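Extracellular invertase (Aspergillus kawachii, PDB 5XH8) probably releases the fructosyl unit of sucrose and, with high transfructosylation activity, transfers it to acceptors to make fructooligosaccharides such as 1-kestose. Local coordinates at residues L208-D213 and Y218-G223; P339-S344 and A419-A424. One frame throughout, in Å; residues are numbered along the deposited sequence.

Both contacts belong to one chain of a GH32 enzyme, but they do different work. Interaction 1 is local. It zips together neighbouring strands of a hairpin at the outer edge of a four-stranded antiparallel sheet, its centre about 28 Å from the centre of the chain, where the second subunit also packs. Interaction 2 lies deeper, its centre about 14 Å from that of the chain, and ties strand 341-348 to helix 420-426; 74 residues separate segments 339-344 and 419-424. The first rests on backbone bonds and aromatic packing, with a salt bridge on one face. The second has no backbone bonds between its segments and depends on charged side chains. Their nearest atoms are about 14 Å apart.

Interaction 1. Residues L208-D213 and Y218-G223; sequences LYRQYD and YWEYLG
E220 OE1 accepts two bonds from R210: one from NE at 2.9 Å and a more bent one from NH2 at 3.2 Å. The carboxylate and guanidinium planes are 46° apart. Both nitrogens meet OE1 from the same face, above the carboxylate plane, while OE1 stays close to the guanidinium plane. R210 CG sits between the backbone N and the carbonyl carbon (chi1 68°), and from there the extended chain runs beside that of E220, also extended. L222 CD2 lies over one guanidinium face, and R210 NH1 turns to S186 OG and L184 O.

Beneath this bridge the backbones of R210 and E220 form a hydrogen-bonded antiparallel pair, with E220 N to R210 O at 2.8 Å. Y209 with Y221 and Q211 with W219 are non-hydrogen-bonded pairs whose side chains lie on the other face. There Q211 CB makes a CH-pi contact over the W219 six-membered ring, 4.1 Å from its centroid. Y221 CD1 lies over one face of the Y209 ring, 3.7 Å from Y209 CZ, with the ring planes at 49°.

Near the turn, Y212 N binds Y218 O, and D213 OD1 takes Y218 N at 2.8 Å on its syn side. The Y212 ring packs edge-to-face with F162 of the second subunit.

One face carries the ion pair beside leucines, the other mainly aromatic rings. Two donors on OE1 would probably help keep E220 ionised.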
loop_
_atom_site.group_PDB
_atom_site.type_symbol
_atom_site.label_atom_id
_atom_site.label_comp_id
_atom_site.label_asym_id
_atom_site.label_seq_id
_atom_site.Cartn_x
_atom_site.Cartn_y
_atom_site.Cartn_z
ATOM N N LEU A 208 -17.752 5.520 3.143
ATOM C CA LEU A 208 -17.979 6.692 2.286
ATOM C C LEU A 208 -16.762 7.593 2.311
ATOM O O LEU A 208 -16.174 7.795 3.380
ATOM C CB LEU A 208 -19.233 7.467 2.747
ATOM C CG LEU A 208 -19.628 8.737 1.967
ATOM C CD1 LEU A 208 -20.026 8.406 0.529
ATOM C CD2 LEU A 208 -20.756 9.497 2.677
ATOM N N TYR A 209 -16.399 8.126 1.140
ATOM C CA TYR A 209 -15.284 9.048 0.980
ATOM C C TYR A 209 -15.641 10.203 0.070
ATOM O O TYR A 209 -16.513 10.081 -0.780
ATOM C CB TYR A 209 -14.054 8.330 0.344
ATOM C CG TYR A 209 -13.471 7.220 1.160
ATOM C CD1 TYR A 209 -14.083 5.972 1.205
ATOM C CD2 TYR A 209 -12.300 7.400 1.882
ATOM C CE1 TYR A 209 -13.555 4.949 1.966
ATOM C CE2 TYR A 209 -11.762 6.377 2.639
ATOM C CZ TYR A 209 -12.394 5.149 2.660
ATOM O OH TYR A 209 -11.893 4.136 3.417
ATOM N N ARG A 210 -14.918 11.311 0.193
ATOM C CA ARG A 210 -15.007 12.375 -0.816
ATOM C C ARG A 210 -13.628 12.750 -1.276
ATOM O O ARG A 210 -12.675 12.625 -0.514
ATOM C CB ARG A 210 -15.756 13.596 -0.282
ATOM C CG ARG A 210 -15.070 14.396 0.809
ATOM C CD ARG A 210 -15.911 15.620 1.180
ATOM N NE ARG A 210 -15.371 16.236 2.374
ATOM C CZ ARG A 210 -15.934 17.229 3.072
ATOM N NH1 ARG A 210 -17.101 17.769 2.726
ATOM N NH2 ARG A 210 -15.301 17.690 4.141
ATOM N N GLN A 211 -13.517 13.212 -2.518
ATOM C CA GLN A 211 -12.245 13.690 -3.032
ATOM C C GLN A 211 -11.787 14.866 -2.161
ATOM O O GLN A 211 -12.603 15.676 -1.718
ATOM C CB GLN A 211 -12.320 14.095 -4.515
ATOM C CG GLN A 211 -13.060 15.368 -4.806
ATOM C CD GLN A 211 -13.009 15.782 -6.259
ATOM O OE1 GLN A 211 -11.946 15.982 -6.854
ATOM N NE2 GLN A 211 -14.151 15.959 -6.822
ATOM N N TYR A 212 -10.503 14.894 -1.873
ATOM C CA TYR A 212 -9.899 15.927 -1.043
ATOM C C TYR A 212 -9.228 16.991 -1.922
ATOM O O TYR A 212 -9.186 18.167 -1.573
ATOM C CB TYR A 212 -8.872 15.264 -0.131
ATOM C CG TYR A 212 -8.252 16.178 0.897
ATOM C CD1 TYR A 212 -8.990 16.591 2.014
ATOM C CD2 TYR A 212 -6.924 16.603 0.778
ATOM C CE1 TYR A 212 -8.434 17.418 2.972
ATOM C CE2 TYR A 212 -6.350 17.422 1.741
ATOM C CZ TYR A 212 -7.116 17.822 2.832
ATOM O OH TYR A 212 -6.585 18.633 3.795
ATOM N N ASP A 213 -8.698 16.542 -3.057
ATOM C CA ASP A 213 -8.036 17.385 -4.025
ATOM C C ASP A 213 -8.656 17.147 -5.392
ATOM O O ASP A 213 -9.181 16.054 -5.713
ATOM C CB ASP A 213 -6.553 17.042 -4.115
ATOM C CG ASP A 213 -6.302 15.571 -4.567
ATOM O OD1 ASP A 213 -6.755 14.643 -3.876
ATOM O OD2 ASP A 213 -5.676 15.349 -5.628
ATOM N N TYR A 218 -6.195 12.013 -3.086
ATOM C CA TYR A 218 -6.529 11.792 -1.706
ATOM C C TYR A 218 -8.031 11.788 -1.527
ATOM O O TYR A 218 -8.767 12.584 -2.157
ATOM C CB TYR A 218 -5.857 12.848 -0.818
ATOM C CG TYR A 218 -4.355 12.782 -0.859
ATOM C CD1 TYR A 218 -3.680 11.727 -0.239
ATOM C CD2 TYR A 218 -3.589 13.765 -1.531
ATOM C CE1 TYR A 218 -2.287 11.632 -0.292
ATOM C CE2 TYR A 218 -2.190 13.683 -1.570
ATOM C CZ TYR A 218 -1.549 12.600 -0.944
ATOM O OH TYR A 218 -0.175 12.453 -0.954
ATOM N N TRP A 219 -8.475 10.875 -0.669
ATOM C CA TRP A 219 -9.887 10.615 -0.447
ATOM C C TRP A 219 -10.173 10.677 1.042
ATOM O O TRP A 219 -9.703 9.844 1.831
ATOM C CB TRP A 219 -10.284 9.258 -1.073
ATOM C CG TRP A 219 -10.173 9.341 -2.554
ATOM C CD1 TRP A 219 -9.045 9.172 -3.293
ATOM C CD2 TRP A 219 -11.215 9.688 -3.475
ATOM N NE1 TRP A 219 -9.313 9.384 -4.623
ATOM C CE2 TRP A 219 -10.641 9.701 -4.759
ATOM C CE3 TRP A 219 -12.573 10.015 -3.332
ATOM C CZ2 TRP A 219 -11.376 10.012 -5.895
ATOM C CZ3 TRP A 219 -13.306 10.319 -4.463
ATOM C CH2 TRP A 219 -12.714 10.317 -5.726
ATOM N N GLU A 220 -10.945 11.690 1.429
ATOM C CA GLU A 220 -11.234 11.946 2.826
ATOM C C GLU A 220 -12.307 10.989 3.291
ATOM O O GLU A 220 -13.363 10.895 2.676
ATOM C CB GLU A 220 -11.686 13.394 2.987
ATOM C CG GLU A 220 -12.027 13.772 4.414
ATOM C CD GLU A 220 -12.432 15.237 4.555
ATOM O OE1 GLU A 220 -12.723 15.919 3.555
ATOM O OE2 GLU A 220 -12.437 15.703 5.692
ATOM N N TYR A 221 -12.055 10.292 4.389
ATOM C CA TYR A 221 -12.996 9.324 4.924
ATOM C C TYR A 221 -14.145 10.032 5.653
ATOM O O TYR A 221 -13.896 10.890 6.498
ATOM C CB TYR A 221 -12.288 8.371 5.884
ATOM C CG TYR A 221 -13.195 7.307 6.476
ATOM C CD1 TYR A 221 -14.001 6.505 5.657
ATOM C CD2 TYR A 221 -13.243 7.096 7.854
ATOM C CE1 TYR A 221 -14.829 5.527 6.210
ATOM C CE2 TYR A 221 -14.064 6.123 8.411
ATOM C CZ TYR A 221 -14.847 5.337 7.584
ATOM O OH TYR A 221 -15.675 4.389 8.154
ATOM N N LEU A 222 -15.384 9.663 5.329
ATOM C CA LEU A 222 -16.584 10.272 5.916
ATOM C C LEU A 222 -17.405 9.326 6.772
ATOM O O LEU A 222 -18.531 9.658 7.185
ATOM C CB LEU A 222 -17.458 10.831 4.810
ATOM C CG LEU A 222 -16.802 11.918 3.971
ATOM C CD1 LEU A 222 -17.683 12.232 2.790
ATOM C CD2 LEU A 222 -16.511 13.181 4.792
ATOM N N GLY A 223 -16.857 8.154 7.052
ATOM C CA GLY A 223 -17.491 7.205 7.969
ATOM C C GLY A 223 -18.251 6.108 7.262
ATOM O O GLY A 223 -18.444 6.146 6.034
#

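Interaction 2. Residues P339-S344 and A419-A424; sequences PDRFIS and ARETKA
This is a salt-bridge contact between the start of a strand and the first turn of a helix, in the interior of the molecule, about 14 Å from contact centre to chain centre. R341 opens strand 341-348, and E421 stands in the first turn of helix 420-426. The two side chains approach from opposite directions and meet end-on, with two nitrogens against two oxygens.

R341 NH1 gives a nearly straight bond to E421 OE1, 2.8 Å long with an angle of 178° at the hydrogen. OE1 lies in the guanidinium plane. R341 NH2 reaches the syn lone pair of E421 OE2, also at 2.8 Å, but this bond is more bent. The groups are not coplanar: their planes are 36° apart. The arginine chain is bent near its end, and the glutamate turns at chi2 (96°), which carries its carboxylate back toward the strand.

R420 comes close to the same arginine. Its CG lies 3.7 Å from R341 NH1, and its NE is 3.9 Å from that nitrogen. The two positive groups share a counter-ion, since E375 on strand 366-385 forms salt bridges with both R341 NH1 and R420 NH2. P339 CD packs 3.7 Å from R420 NH1.

R341 NH2 also bonds to S333 OG, and E421 OE2 to S336 OG, both on helix 331-336. Both ends of the bridge are thus further fixed, and the two acids probably offset the positive charge of the arginine pair.

The arrangement is a bidentate, end-on arginine-glutamate bridge within a wider ionic network. In the GH32 architecture of a beta-propeller followed by a beta-sandwich, it links a propeller strand to the short helix that leads toward the sandwich.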
loop_
_atom_site.group_PDB
_atom_site.type_symbol
_atom_site.label_atom_id
_atom_site.label_comp_id
_atom_site.label_asym_id
_atom_site.label_seq_id
_atom_site.Cartn_x
_atom_site.Cartn_y
_atom_site.Cartn_z
ATOM N N PRO A 339 -34.865 11.502 -20.976
ATOM C CA PRO A 339 -34.236 12.398 -20.028
ATOM C C PRO A 339 -32.992 11.697 -19.421
ATOM O O PRO A 339 -32.632 10.575 -19.852
ATOM C CB PRO A 339 -35.324 12.599 -18.985
ATOM C CG PRO A 339 -36.012 11.285 -18.949
ATOM C CD PRO A 339 -35.973 10.754 -20.355
ATOM N N ASP A 340 -32.343 12.352 -18.458
ATOM C CA ASP A 340 -31.241 11.711 -17.701
ATOM C C ASP A 340 -31.761 10.402 -17.110
ATOM O O ASP A 340 -32.888 10.332 -16.599
ATOM C CB ASP A 340 -30.750 12.580 -16.553
ATOM C CG ASP A 340 -30.101 13.885 -16.991
ATOM O OD1 ASP A 340 -29.570 14.034 -18.107
ATOM O OD2 ASP A 340 -30.094 14.775 -16.127
ATOM N N ARG A 341 -30.956 9.349 -17.203
ATOM C CA ARG A 341 -31.364 8.021 -16.720
ATOM C C ARG A 341 -30.288 7.444 -15.836
ATOM O O ARG A 341 -29.172 7.936 -15.835
ATOM C CB ARG A 341 -31.614 7.097 -17.907
ATOM C CG ARG A 341 -32.890 7.437 -18.662
ATOM C CD ARG A 341 -33.097 6.520 -19.823
ATOM N NE ARG A 341 -32.213 6.815 -20.943
ATOM C CZ ARG A 341 -32.148 6.089 -22.060
ATOM N NH1 ARG A 341 -32.889 4.994 -22.202
ATOM N NH2 ARG A 341 -31.338 6.455 -23.038
ATOM N N PHE A 342 -30.661 6.433 -15.056
ATOM C CA PHE A 342 -29.735 5.550 -14.394
ATOM C C PHE A 342 -29.956 4.137 -14.953
ATOM O O PHE A 342 -30.998 3.513 -14.705
ATOM C CB PHE A 342 -29.920 5.555 -12.880
ATOM C CG PHE A 342 -28.833 4.802 -12.157
ATOM C CD1 PHE A 342 -27.619 5.417 -11.877
ATOM C CD2 PHE A 342 -29.012 3.472 -11.788
ATOM C CE1 PHE A 342 -26.608 4.720 -11.239
ATOM C CE2 PHE A 342 -28.006 2.772 -11.152
ATOM C CZ PHE A 342 -26.800 3.389 -10.888
ATOM N N ILE A 343 -28.973 3.655 -15.721
ATOM C CA ILE A 343 -29.052 2.362 -16.391
ATOM C C ILE A 343 -28.239 1.371 -15.569
ATOM O O ILE A 343 -27.052 1.621 -15.306
ATOM C CB ILE A 343 -28.482 2.463 -17.815
ATOM C CG1 ILE A 343 -29.145 3.613 -18.607
ATOM C CG2 ILE A 343 -28.559 1.106 -18.537
ATOM C CD1 ILE A 343 -30.664 3.551 -18.699
ATOM N N SER A 344 -28.870 0.273 -15.150
ATOM C CA SER A 344 -28.227 -0.807 -14.401
ATOM C C SER A 344 -28.201 -2.132 -15.192
ATOM O O SER A 344 -29.233 -2.569 -15.752
ATOM C CB SER A 344 -28.981 -1.055 -13.101
ATOM O OG SER A 344 -28.250 -1.922 -12.264
ATOM N N ALA A 419 -34.536 -0.945 -20.469
ATOM C CA ALA A 419 -34.226 0.347 -21.074
ATOM C C ALA A 419 -34.966 0.516 -22.405
ATOM O O ALA A 419 -35.074 -0.436 -23.209
ATOM C CB ALA A 419 -32.739 0.500 -21.279
ATOM N N ARG A 420 -35.450 1.734 -22.643
ATOM C CA ARG A 420 -36.483 1.943 -23.664
ATOM C C ARG A 420 -36.072 1.479 -25.048
ATOM O O ARG A 420 -36.859 0.789 -25.720
ATOM C CB ARG A 420 -37.022 3.380 -23.671
ATOM C CG ARG A 420 -36.055 4.464 -24.135
ATOM C CD ARG A 420 -36.530 5.850 -23.700
ATOM N NE ARG A 420 -36.675 5.899 -22.244
ATOM C CZ ARG A 420 -37.197 6.916 -21.551
ATOM N NH1 ARG A 420 -37.598 8.029 -22.163
ATOM N NH2 ARG A 420 -37.296 6.821 -20.241
ATOM N N GLU A 421 -34.838 1.796 -25.443
ATOM C CA GLU A 421 -34.360 1.490 -26.784
ATOM C C GLU A 421 -34.130 -0.016 -26.992
ATOM O O GLU A 421 -34.352 -0.551 -28.094
ATOM C CB GLU A 421 -33.085 2.239 -27.097
ATOM C CG GLU A 421 -33.180 3.746 -26.911
ATOM C CD GLU A 421 -32.673 4.249 -25.561
ATOM O OE1 GLU A 421 -32.798 3.532 -24.541
ATOM O OE2 GLU A 421 -32.168 5.390 -25.510
ATOM N N THR A 422 -33.684 -0.685 -25.931
ATOM C CA THR A 422 -33.543 -2.132 -25.936
ATOM C C THR A 422 -34.910 -2.822 -26.012
ATOM O O THR A 422 -35.058 -3.800 -26.746
ATOM C CB THR A 422 -32.753 -2.615 -24.707
ATOM O OG1 THR A 422 -31.401 -2.198 -24.865
ATOM C CG2 THR A 422 -32.793 -4.131 -24.573
ATOM N N LYS A 423 -35.892 -2.347 -25.245
ATOM C CA LYS A 423 -37.224 -2.927 -25.320
ATOM C C LYS A 423 -37.811 -2.827 -26.752
ATOM O O LYS A 423 -38.369 -3.816 -27.267
ATOM C CB LYS A 423 -38.172 -2.300 -24.299
ATOM C CG LYS A 423 -39.536 -2.961 -24.295
ATOM C CD LYS A 423 -40.448 -2.416 -23.214
ATOM C CE LYS A 423 -41.728 -3.241 -23.138
ATOM N NZ LYS A 423 -42.707 -2.497 -22.310
ATOM N N ALA A 424 -37.659 -1.659 -27.384
ATOM C CA ALA A 424 -38.159 -1.468 -28.746
ATOM C C ALA A 424 -37.449 -2.413 -29.718
ATOM O O ALA A 424 -38.095 -2.979 -30.615
ATOM C CB ALA A 424 -37.992 -0.018 -29.197
#